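Local coordinates for protein inositol polyphosphate multikinase alpha (Arabidopsis thaliana, PDB 4FRF) that phosphorylates inositol polyphosphates with ATP, converting inositol 1,4,5-trisphosphate to the 1,3,4,5,6-pentakisphosphate with broad substrate specificity, at residues L77-K82 and D227-V232; F121-F126 and K142-L147; V160-L165 and P172-A177; Y204-C209 and V235-V240. One frame throughout, in Å; residues are numbered along the deposited sequence.

Contact 1: L77-K82 and D227-V232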
# COMPACT_ATOMS: atom_id res chain seq x y z
N LEU A 77 23.72 -5.67 15.52
CA LEU A 77 24.74 -6.56 14.94
C LEU A 77 25.67 -7.20 15.98
O LEU A 77 26.45 -8.11 15.66
CB LEU A 77 25.54 -5.80 13.88
CG LEU A 77 24.70 -5.32 12.70
CD1 LEU A 77 25.55 -4.66 11.63
CD2 LEU A 77 23.93 -6.48 12.11
N ALA A 78 25.54 -6.76 17.22
CA ALA A 78 26.33 -7.29 18.32
C ALA A 78 26.25 -8.81 18.39
O ALA A 78 27.23 -9.48 18.68
CB ALA A 78 25.87 -6.69 19.62
N GLU A 79 25.08 -9.36 18.09
CA GLU A 79 24.85 -10.80 18.26
C GLU A 79 25.32 -11.63 17.06
O GLU A 79 24.99 -12.84 16.97
CB GLU A 79 23.35 -11.07 18.49
CG GLU A 79 22.75 -10.34 19.69
CD GLU A 79 21.27 -10.00 19.47
OE1 GLU A 79 20.51 -10.89 19.04
OE2 GLU A 79 20.88 -8.83 19.73
N TYR A 80 26.00 -10.99 16.11
CA TYR A 80 26.35 -11.69 14.88
C TYR A 80 27.84 -11.76 14.67
O TYR A 80 28.54 -10.76 14.83
CB TYR A 80 25.66 -11.06 13.66
CG TYR A 80 24.16 -11.30 13.62
CD1 TYR A 80 23.62 -12.44 13.02
CD2 TYR A 80 23.28 -10.37 14.19
CE1 TYR A 80 22.25 -12.65 13.00
CE2 TYR A 80 21.92 -10.58 14.16
CZ TYR A 80 21.41 -11.71 13.57
OH TYR A 80 20.05 -11.89 13.55
N THR A 81 28.32 -12.95 14.34
CA THR A 81 29.75 -13.18 14.15
C THR A 81 30.17 -12.76 12.76
O THR A 81 31.05 -11.87 12.59
CB THR A 81 30.11 -14.67 14.35
OG1 THR A 81 30.02 -15.02 15.77
CG2 THR A 81 31.54 -14.91 13.87
N LYS A 82 29.53 -13.41 11.75
CA LYS A 82 29.76 -13.06 10.37
C LYS A 82 28.41 -12.83 9.72
O LYS A 82 27.77 -13.77 9.24
CB LYS A 82 30.53 -14.16 9.65
CG LYS A 82 31.95 -14.27 10.09
CD LYS A 82 32.69 -15.45 9.45
CE LYS A 82 34.07 -15.68 10.12
NZ LYS A 82 34.75 -14.39 10.50
N ASP A 227 21.78 -22.28 13.24
CA ASP A 227 21.13 -21.86 11.95
C ASP A 227 21.47 -20.40 11.59
O ASP A 227 22.37 -19.79 12.18
CB ASP A 227 19.61 -22.08 12.00
CG ASP A 227 18.89 -21.09 12.94
OD1 ASP A 227 19.30 -20.98 14.13
OD2 ASP A 227 17.92 -20.42 12.48
N ALA A 228 20.74 -19.84 10.62
CA ALA A 228 21.07 -18.52 10.06
C ALA A 228 20.54 -17.37 10.90
O ALA A 228 20.91 -16.21 10.69
CB ALA A 228 20.57 -18.41 8.64
N ARG A 229 19.63 -17.67 11.83
CA ARG A 229 19.12 -16.68 12.78
C ARG A 229 18.77 -15.33 12.11
O ARG A 229 19.21 -14.28 12.56
CB ARG A 229 20.12 -16.49 13.93
CG ARG A 229 19.54 -15.80 15.16
CD ARG A 229 20.00 -16.46 16.46
NE ARG A 229 21.43 -16.32 16.71
CZ ARG A 229 22.04 -15.17 17.03
NH1 ARG A 229 21.34 -14.03 17.07
NH2 ARG A 229 23.35 -15.15 17.26
N PRO A 230 17.93 -15.38 11.05
CA PRO A 230 17.57 -14.19 10.26
C PRO A 230 16.73 -13.21 11.06
O PRO A 230 15.90 -13.63 11.85
CB PRO A 230 16.73 -14.77 9.13
CG PRO A 230 16.14 -16.00 9.71
CD PRO A 230 17.15 -16.56 10.65
N GLN A 231 16.90 -11.92 10.82
CA GLN A 231 16.12 -10.93 11.55
C GLN A 231 15.79 -9.66 10.80
O GLN A 231 16.62 -9.11 10.07
CB GLN A 231 16.77 -10.61 12.88
CG GLN A 231 16.05 -11.26 14.03
CD GLN A 231 16.82 -11.22 15.31
OE1 GLN A 231 17.93 -10.66 15.39
NE2 GLN A 231 16.27 -11.84 16.34
N VAL A 232 14.58 -9.15 11.07
CA VAL A 232 14.07 -7.94 10.46
C VAL A 232 13.98 -6.81 11.48
O VAL A 232 13.68 -7.05 12.65
CB VAL A 232 12.65 -8.16 9.88
CG1 VAL A 232 12.08 -6.87 9.34
CG2 VAL A 232 12.68 -9.22 8.82
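Glu79, at the end of the 3-10 turn 77-79, meets Arg229 through both its backbone and its side chain. The guanidinium NH2 of Arg229 donates to Glu79 O at 2.8 Å, with an N-H...O angle of 148° and the donor lying in the carbonyl plane. The carboxylate adds little: Glu79 OE1 to Arg229 NH1 is a long salt bridge of 3.8 Å, although the two planar groups lie only 7° apart. Tyr80 follows. A chi1 of -70° places its CG opposite the carbonyl carbon and carries the ring across to the other segment. Arg229 O lies at the ring edge, in plane, and Tyr80 OH is 2.7 Å from it. The same hydroxyl is 3.1 Å from Gln231 OE1; both are acceptors within reach of its single proton. Arg229 NH1 sits 4.2 Å above one ring face, offset toward the rim; with Arg229 CZ 5.1 Å from the ring centroid, any cation-pi attraction is weak. A phenylalanine here would probably leave Arg229 O and Gln231 OE1 without the hydroxyl that lies between them. In the fold, the contact joins the loop leading into strand 83-90 to the start of edge strand 231-235. Tyr80 packs on Val214 and Glu216 of strand 209-216, while Pro230 and Gln231 lean on helix 187-200 through Ile187 and Gln190.

Contact 2: F121-F126 and K142-L147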
# COMPACT_ATOMS: atom_id res chain seq x y z
N PHE A 121 9.59 0.05 -3.08
CA PHE A 121 10.79 0.11 -2.25
C PHE A 121 12.09 0.32 -3.02
O PHE A 121 12.07 0.51 -4.24
CB PHE A 121 10.89 -1.17 -1.47
CG PHE A 121 10.99 -2.38 -2.34
CD1 PHE A 121 9.85 -3.03 -2.79
CD2 PHE A 121 12.24 -2.90 -2.68
CE1 PHE A 121 9.94 -4.17 -3.58
CE2 PHE A 121 12.35 -4.04 -3.44
CZ PHE A 121 11.19 -4.68 -3.90
N ARG A 122 13.23 0.22 -2.32
CA ARG A 122 14.53 0.57 -2.89
C ARG A 122 15.72 -0.00 -2.08
O ARG A 122 16.05 0.51 -1.01
CB ARG A 122 14.67 2.09 -2.95
CG ARG A 122 15.62 2.59 -4.01
CD ARG A 122 16.17 4.00 -3.69
NE ARG A 122 15.20 4.88 -3.05
CZ ARG A 122 15.37 6.19 -2.87
NH1 ARG A 122 16.47 6.79 -3.31
NH2 ARG A 122 14.44 6.91 -2.27
N ILE A 123 16.38 -1.02 -2.63
CA ILE A 123 17.59 -1.55 -2.00
C ILE A 123 18.68 -0.47 -1.96
O ILE A 123 19.09 0.05 -3.00
CB ILE A 123 18.10 -2.77 -2.73
CG1 ILE A 123 17.05 -3.86 -2.70
CG2 ILE A 123 19.36 -3.25 -2.11
CD1 ILE A 123 17.34 -4.98 -3.64
N SER A 124 19.09 -0.09 -0.75
CA SER A 124 19.95 1.09 -0.54
C SER A 124 21.38 0.65 -0.38
O SER A 124 22.32 1.45 -0.52
CB SER A 124 19.52 1.85 0.71
OG SER A 124 18.38 2.65 0.47
N GLY A 125 21.55 -0.60 -0.00
CA GLY A 125 22.84 -1.15 0.22
C GLY A 125 22.72 -2.50 0.85
O GLY A 125 21.69 -2.84 1.45
N PHE A 126 23.77 -3.30 0.67
CA PHE A 126 23.91 -4.56 1.34
C PHE A 126 25.37 -4.87 1.43
O PHE A 126 26.19 -4.16 0.83
CB PHE A 126 23.19 -5.66 0.57
CG PHE A 126 23.75 -5.93 -0.81
CD1 PHE A 126 24.70 -6.90 -1.00
CD2 PHE A 126 23.26 -5.26 -1.91
CE1 PHE A 126 25.18 -7.18 -2.26
CE2 PHE A 126 23.75 -5.54 -3.18
CZ PHE A 126 24.72 -6.49 -3.34
N LYS A 142 25.62 4.53 -4.41
CA LYS A 142 25.13 5.17 -5.64
C LYS A 142 24.70 4.14 -6.68
O LYS A 142 23.61 4.21 -7.22
CB LYS A 142 26.21 6.08 -6.25
CG LYS A 142 26.32 7.47 -5.62
CD LYS A 142 25.31 8.44 -6.25
CE LYS A 142 25.60 9.89 -5.84
NZ LYS A 142 26.87 10.42 -6.44
N LEU A 143 25.58 3.17 -6.94
CA LEU A 143 25.35 2.16 -7.96
C LEU A 143 23.99 1.48 -7.85
O LEU A 143 23.35 1.21 -8.87
CB LEU A 143 26.44 1.10 -7.91
CG LEU A 143 26.54 0.23 -9.15
CD1 LEU A 143 27.21 1.02 -10.28
CD2 LEU A 143 27.30 -1.05 -8.84
N LEU A 144 23.56 1.19 -6.63
CA LEU A 144 22.27 0.53 -6.42
C LEU A 144 21.04 1.44 -6.72
O LEU A 144 19.92 0.95 -6.93
CB LEU A 144 22.18 -0.05 -5.00
CG LEU A 144 23.18 -1.15 -4.64
CD1 LEU A 144 23.11 -1.49 -3.16
CD2 LEU A 144 22.97 -2.40 -5.49
N ARG A 145 21.28 2.76 -6.77
CA ARG A 145 20.24 3.72 -7.15
C ARG A 145 19.79 3.50 -8.60
O ARG A 145 18.67 3.86 -8.98
CB ARG A 145 20.71 5.18 -6.95
CG ARG A 145 20.08 5.90 -5.72
CD ARG A 145 21.02 7.00 -5.15
NE ARG A 145 20.41 7.81 -4.08
CZ ARG A 145 20.16 7.38 -2.83
NH1 ARG A 145 20.36 6.11 -2.49
NH2 ARG A 145 19.65 8.22 -1.92
N GLY A 146 20.64 2.85 -9.38
CA GLY A 146 20.33 2.59 -10.79
C GLY A 146 19.56 1.30 -11.05
O GLY A 146 19.19 1.02 -12.19
N LEU A 147 19.34 0.51 -10.01
CA LEU A 147 18.68 -0.79 -10.18
C LEU A 147 17.25 -0.66 -10.72
O LEU A 147 16.48 0.21 -10.29
CB LEU A 147 18.67 -1.55 -8.86
CG LEU A 147 19.95 -2.25 -8.41
CD1 LEU A 147 19.70 -3.00 -7.11
CD2 LEU A 147 20.47 -3.21 -9.49
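The guanidinium of Arg145 has Arg122 NH1 over the centre of one face, 3.7 Å above its plane, with the two guanidinium planes inclined by 52°. These are like charges at close quarters, and Arg122 has its counter-ion elsewhere: its NH2 forms a salt bridge with Asp111, which probably offsets part of the repulsion. The other flat group, the Phe126 ring, is met at its edge by a leucine methyl, Phe126 CE2 to Leu144 CD2 at 4.0 Å. Leu144 is the apolar centre of the contact. Its side chain leaves beside the backbone N (chi1 -63°) and, extended at chi2 (172°), sends CD1 onto the backbone at Gly125, 3.4 Å from Gly125 CA, and within 4.3 Å of Ile123 CG2. Its CB also lies against Ile123 O at 3.7 Å. No hydrogen bond crosses between the segments, which are held by packing. Ser124 and Gly125 both face Asp87 of strand 83-90, a classic beta bulge; Asp87 and Lys89 belong to the PxxxDxKxG signature of inositol phosphokinases. The short, weakly bonded helix 141-145 packs against strand 121-130, whose Ile123 and Phe126 also touch Met86 of strand 83-90 and Thr155 of helix 149-158.

Contact 3: V160-L165 and P172-A177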
# COMPACT_ATOMS: atom_id res chain seq x y z
N VAL A 160 21.05 -13.85 -0.72
CA VAL A 160 20.92 -15.15 -0.08
C VAL A 160 21.67 -16.25 -0.82
O VAL A 160 21.24 -17.41 -0.82
CB VAL A 160 19.45 -15.57 0.10
CG1 VAL A 160 18.84 -14.86 1.29
CG2 VAL A 160 18.65 -15.30 -1.17
N SER A 161 22.80 -15.90 -1.42
CA SER A 161 23.64 -16.89 -2.10
C SER A 161 25.01 -17.03 -1.42
O SER A 161 25.40 -16.19 -0.61
CB SER A 161 23.81 -16.51 -3.57
OG SER A 161 22.56 -16.15 -4.14
N SER A 162 25.73 -18.09 -1.76
CA SER A 162 27.12 -18.24 -1.32
C SER A 162 28.09 -17.70 -2.37
O SER A 162 29.27 -17.55 -2.12
CB SER A 162 27.44 -19.69 -0.99
OG SER A 162 27.01 -20.55 -2.03
N ASN A 163 27.55 -17.36 -3.54
CA ASN A 163 28.35 -16.92 -4.68
C ASN A 163 28.25 -15.43 -4.94
O ASN A 163 27.14 -14.87 -5.02
CB ASN A 163 27.90 -17.66 -5.94
CG ASN A 163 27.23 -18.99 -5.62
OD1 ASN A 163 26.02 -19.16 -5.83
ND2 ASN A 163 28.02 -19.93 -5.08
N SER A 164 29.39 -14.79 -5.14
CA SER A 164 29.40 -13.46 -5.72
C SER A 164 30.72 -13.19 -6.41
O SER A 164 31.58 -12.49 -5.89
CB SER A 164 29.10 -12.42 -4.64
OG SER A 164 27.73 -12.46 -4.28
N LEU A 165 30.89 -13.82 -7.58
CA LEU A 165 32.17 -13.89 -8.27
C LEU A 165 31.98 -13.79 -9.79
O LEU A 165 30.88 -14.01 -10.30
CB LEU A 165 32.90 -15.21 -7.92
CG LEU A 165 34.11 -15.59 -8.78
CD1 LEU A 165 35.30 -14.68 -8.50
CD2 LEU A 165 34.49 -17.06 -8.58
N PRO A 172 24.28 -16.47 -12.19
CA PRO A 172 24.15 -17.77 -11.51
C PRO A 172 24.29 -17.63 -9.98
O PRO A 172 25.39 -17.41 -9.47
CB PRO A 172 25.32 -18.58 -12.10
CG PRO A 172 26.29 -17.54 -12.72
CD PRO A 172 25.67 -16.17 -12.57
N ASP A 173 23.18 -17.76 -9.26
CA ASP A 173 23.17 -17.54 -7.81
C ASP A 173 22.53 -18.71 -7.06
O ASP A 173 21.50 -19.23 -7.48
CB ASP A 173 22.41 -16.25 -7.48
CG ASP A 173 22.57 -15.19 -8.55
OD1 ASP A 173 23.67 -15.08 -9.13
OD2 ASP A 173 21.59 -14.46 -8.83
N SER A 174 23.10 -19.06 -5.91
CA SER A 174 22.58 -20.19 -5.12
C SER A 174 21.45 -19.78 -4.14
O SER A 174 20.69 -18.81 -4.38
CB SER A 174 23.72 -20.88 -4.36
OG SER A 174 24.77 -19.97 -4.09
N ALA A 175 21.33 -20.55 -3.05
CA ALA A 175 20.35 -20.22 -2.02
C ALA A 175 20.73 -20.61 -0.57
O ALA A 175 21.18 -21.74 -0.30
CB ALA A 175 18.97 -20.80 -2.38
N PHE A 176 20.70 -19.60 0.29
CA PHE A 176 20.32 -19.76 1.68
C PHE A 176 18.86 -19.26 1.80
O PHE A 176 18.38 -18.93 2.89
CB PHE A 176 21.22 -18.92 2.60
CG PHE A 176 22.69 -19.19 2.44
CD1 PHE A 176 23.54 -18.21 1.94
CD2 PHE A 176 23.24 -20.39 2.88
CE1 PHE A 176 24.90 -18.44 1.82
CE2 PHE A 176 24.62 -20.62 2.79
CZ PHE A 176 25.44 -19.65 2.26
N ALA A 177 18.20 -19.15 0.64
CA ALA A 177 16.86 -18.59 0.54
C ALA A 177 15.89 -19.33 1.45
O ALA A 177 15.10 -18.72 2.17
CB ALA A 177 16.38 -18.63 -0.88
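Val160 and Phe176 supply the clear backbone hydrogen bond between the segments: Phe176 N donates to Val160 O at 2.5 Å with an N-H...O angle of 168°. The same oxygen receives a CA-H...O contact from Ala175, Ala175 CA to Val160 O measuring 3.2 Å. The touching parts run 149° apart, roughly antiparallel, but neither segment forms a regular strand.

Among the polar side chains, Ser162 OG and Ser174 OG are 3.1 Å apart and either could be the donor, although the place of Ser174 OG is less certain. Ser174 N also makes a weak bond to Asn163 OD1, an atom whose position is itself doubtful. Ser161 OG comes within 3.3 Å of Asp173 CB, but its hydrogen bond goes to Arg157 O at the end of helix 149-158.

A carbonyl meets a ring where chi1 near -56° turns the Phe176 ring back beside its own N and along 161-162: Ser161 O lies at the ring edge, 3.3 Å from CE1 of Phe176.

The apolar contacts are two. Ser162 CB is 3.8 Å from CZ of Phe176, and Val160 CG2 meets Ala177 CB at 4.0 Å. The Phe176 ring also meets His131.

Phe176 occupies the N-cap position of helix 177-180. The chemistry therefore implies that the start of this helix is tied to the chain leaving helix 149-158 by one backbone bond and apolar packing, while the serine and asparagine contacts nearer the unmodelled residues 166-171 are less certain.

Contact 4: Y204-C209 and V235-V240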
# COMPACT_ATOMS: atom_id res chain seq x y z
N TYR A 204 1.76 5.75 14.21
CA TYR A 204 2.89 6.45 13.60
C TYR A 204 2.85 6.32 12.08
O TYR A 204 2.34 5.33 11.54
CB TYR A 204 4.22 5.91 14.14
CG TYR A 204 4.31 5.91 15.65
CD1 TYR A 204 4.74 7.03 16.34
CD2 TYR A 204 3.94 4.79 16.39
CE1 TYR A 204 4.81 7.05 17.72
CE2 TYR A 204 4.01 4.79 17.78
CZ TYR A 204 4.44 5.92 18.43
OH TYR A 204 4.50 5.94 19.81
N HIS A 205 3.31 7.38 11.41
CA HIS A 205 3.64 7.33 9.99
C HIS A 205 5.15 7.32 9.85
O HIS A 205 5.84 8.30 10.20
CB HIS A 205 3.08 8.54 9.25
CG HIS A 205 1.61 8.47 9.02
ND1 HIS A 205 0.85 9.58 8.70
CD2 HIS A 205 0.74 7.42 9.07
CE1 HIS A 205 -0.41 9.22 8.56
NE2 HIS A 205 -0.50 7.92 8.77
N PHE A 206 5.67 6.22 9.31
CA PHE A 206 7.10 6.03 9.24
C PHE A 206 7.74 6.68 8.00
O PHE A 206 8.31 6.00 7.16
CB PHE A 206 7.43 4.54 9.31
CG PHE A 206 7.19 3.95 10.67
CD1 PHE A 206 8.14 4.11 11.69
CD2 PHE A 206 6.00 3.30 10.96
CE1 PHE A 206 7.93 3.57 12.96
CE2 PHE A 206 5.77 2.77 12.22
CZ PHE A 206 6.74 2.90 13.23
N ASN A 207 7.68 8.01 7.93
CA ASN A 207 8.21 8.73 6.78
C ASN A 207 9.66 8.44 6.51
O ASN A 207 10.50 8.70 7.36
CB ASN A 207 8.10 10.22 6.99
CG ASN A 207 6.68 10.71 7.08
OD1 ASN A 207 6.44 11.80 7.58
ND2 ASN A 207 5.73 9.92 6.56
N SER A 208 9.97 8.04 5.29
CA SER A 208 11.36 8.07 4.80
C SER A 208 12.29 7.21 5.65
O SER A 208 13.22 7.71 6.27
CB SER A 208 11.86 9.52 4.75
OG SER A 208 13.02 9.61 3.95
N CYS A 209 12.10 5.90 5.57
CA CYS A 209 12.44 5.01 6.65
C CYS A 209 12.73 3.60 6.08
O CYS A 209 12.13 3.20 5.09
CB CYS A 209 11.26 5.02 7.64
SG CYS A 209 11.23 3.80 8.94
N VAL A 235 14.63 1.00 10.79
CA VAL A 235 15.60 1.98 11.25
C VAL A 235 15.31 3.37 10.70
O VAL A 235 14.42 3.54 9.91
CB VAL A 235 17.05 1.55 10.87
CG1 VAL A 235 17.37 0.17 11.43
CG2 VAL A 235 17.25 1.58 9.38
N ASP A 236 16.13 4.34 11.09
CA ASP A 236 15.94 5.74 10.71
C ASP A 236 14.58 6.27 11.08
O ASP A 236 13.63 6.09 10.34
CB ASP A 236 16.17 5.94 9.21
CG ASP A 236 17.59 5.64 8.80
OD1 ASP A 236 18.51 6.01 9.55
OD2 ASP A 236 17.79 5.00 7.75
N PHE A 237 14.50 6.93 12.22
CA PHE A 237 13.24 7.50 12.66
C PHE A 237 13.29 9.02 12.76
O PHE A 237 12.58 9.61 13.57
CB PHE A 237 12.83 6.89 13.99
CG PHE A 237 12.77 5.40 13.99
CD1 PHE A 237 11.72 4.74 13.39
CD2 PHE A 237 13.75 4.65 14.62
CE1 PHE A 237 11.64 3.34 13.42
CE2 PHE A 237 13.69 3.26 14.63
CZ PHE A 237 12.62 2.61 14.03
N ALA A 238 14.12 9.65 11.94
CA ALA A 238 14.23 11.10 11.94
C ALA A 238 12.93 11.80 11.58
O ALA A 238 12.64 12.89 12.07
CB ALA A 238 15.34 11.55 11.01
N HIS A 239 12.12 11.15 10.73
CA HIS A 239 10.96 11.81 10.13
C HIS A 239 9.64 11.19 10.53
O HIS A 239 8.61 11.52 9.95
CB HIS A 239 11.07 11.82 8.61
CG HIS A 239 12.28 12.52 8.10
ND1 HIS A 239 12.24 13.81 7.62
CD2 HIS A 239 13.58 12.12 8.02
CE1 HIS A 239 13.46 14.18 7.25
NE2 HIS A 239 14.29 13.17 7.49
N VAL A 240 9.65 10.29 11.49
CA VAL A 240 8.39 9.73 11.96
C VAL A 240 7.42 10.84 12.36
O VAL A 240 7.84 11.93 12.77
CB VAL A 240 8.60 8.77 13.11
CG1 VAL A 240 7.26 8.39 13.73
CG2 VAL A 240 9.31 7.53 12.63
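The loop carrying Asp236-Phe237-Ala238, which resembles in sequence the Asp-Phe-Gly motif of the protein kinase clan, packs here against the loop between strands 204-205 and 209-216. Phe206 and Phe237 lie side by side and point the same way, Phe206 CE1 to Phe237 CE1 being 3.7 Å. From the same segment, Tyr204 CB stands 3.9 Å above one face of the Phe206 ring, toward the rim. Phe206 is also the centre of an inverse gamma turn, in which Asn207 N bonds weakly to His205 O. Its chi1 of -71° swings the ring alongside Val240 as well as Phe237.

Val240 divides its two methyls between aromatic neighbours: CG2 is 3.7 Å from Phe206 CD1, and CG1 is 3.9 Å from Tyr204 CD1. Its CA makes a CA-H...O contact with His205 O at 3.4 Å, the angle at hydrogen being 145°. Further along, Asn207 CB rests 3.7 Å from His239 CB. Cys209 SG approaches the Phe237 ring obliquely, 5.3 Å from its centroid and 47° off the ring normal.

An alanine in place of Phe206 would probably open a gap between Phe237 and Val240 and take away the ring packed on Val240 CG2. Phe237 also stacks on Phe35 of helix 32-41, and Tyr204 meets Phe35 edge-to-face.

With no clear hydrogen bond across the segments, the chemistry implies a join made largely by apolar packing, whereas the polar ends find partners elsewhere in the chain: His239 ND1 at the Tyr96 hydroxyl, His205 NE2 at Val246 O, and Tyr204 OH at the Ser38 hydroxyl.

Overall arrangement
Contacts 1, 2 and 4 all reach the five-stranded antiparallel sheet: contact 1 at the start of edge strand 231-235, contact 4 at its far end, where strand 209-216 begins, and contact 2 on strand 121-130. Contacts 1 and 4, centres about 24 Å apart, flank the molecule's middle, their segments interleaved in sequence. Contact 3 is peripheral, centre to centre about 18 Å from contacts 1 and 2 and about 32 Å from contact 4. Contact 2 borders the signature-bearing strand 83-90 and contact 4 holds the Asp-Phe-Gly-like segment; with nearest atoms about 7 Å apart, they probably lie closest to the catalytic region. A sulfate, probably from crystallisation, lies about 3 Å from the His205 side chain.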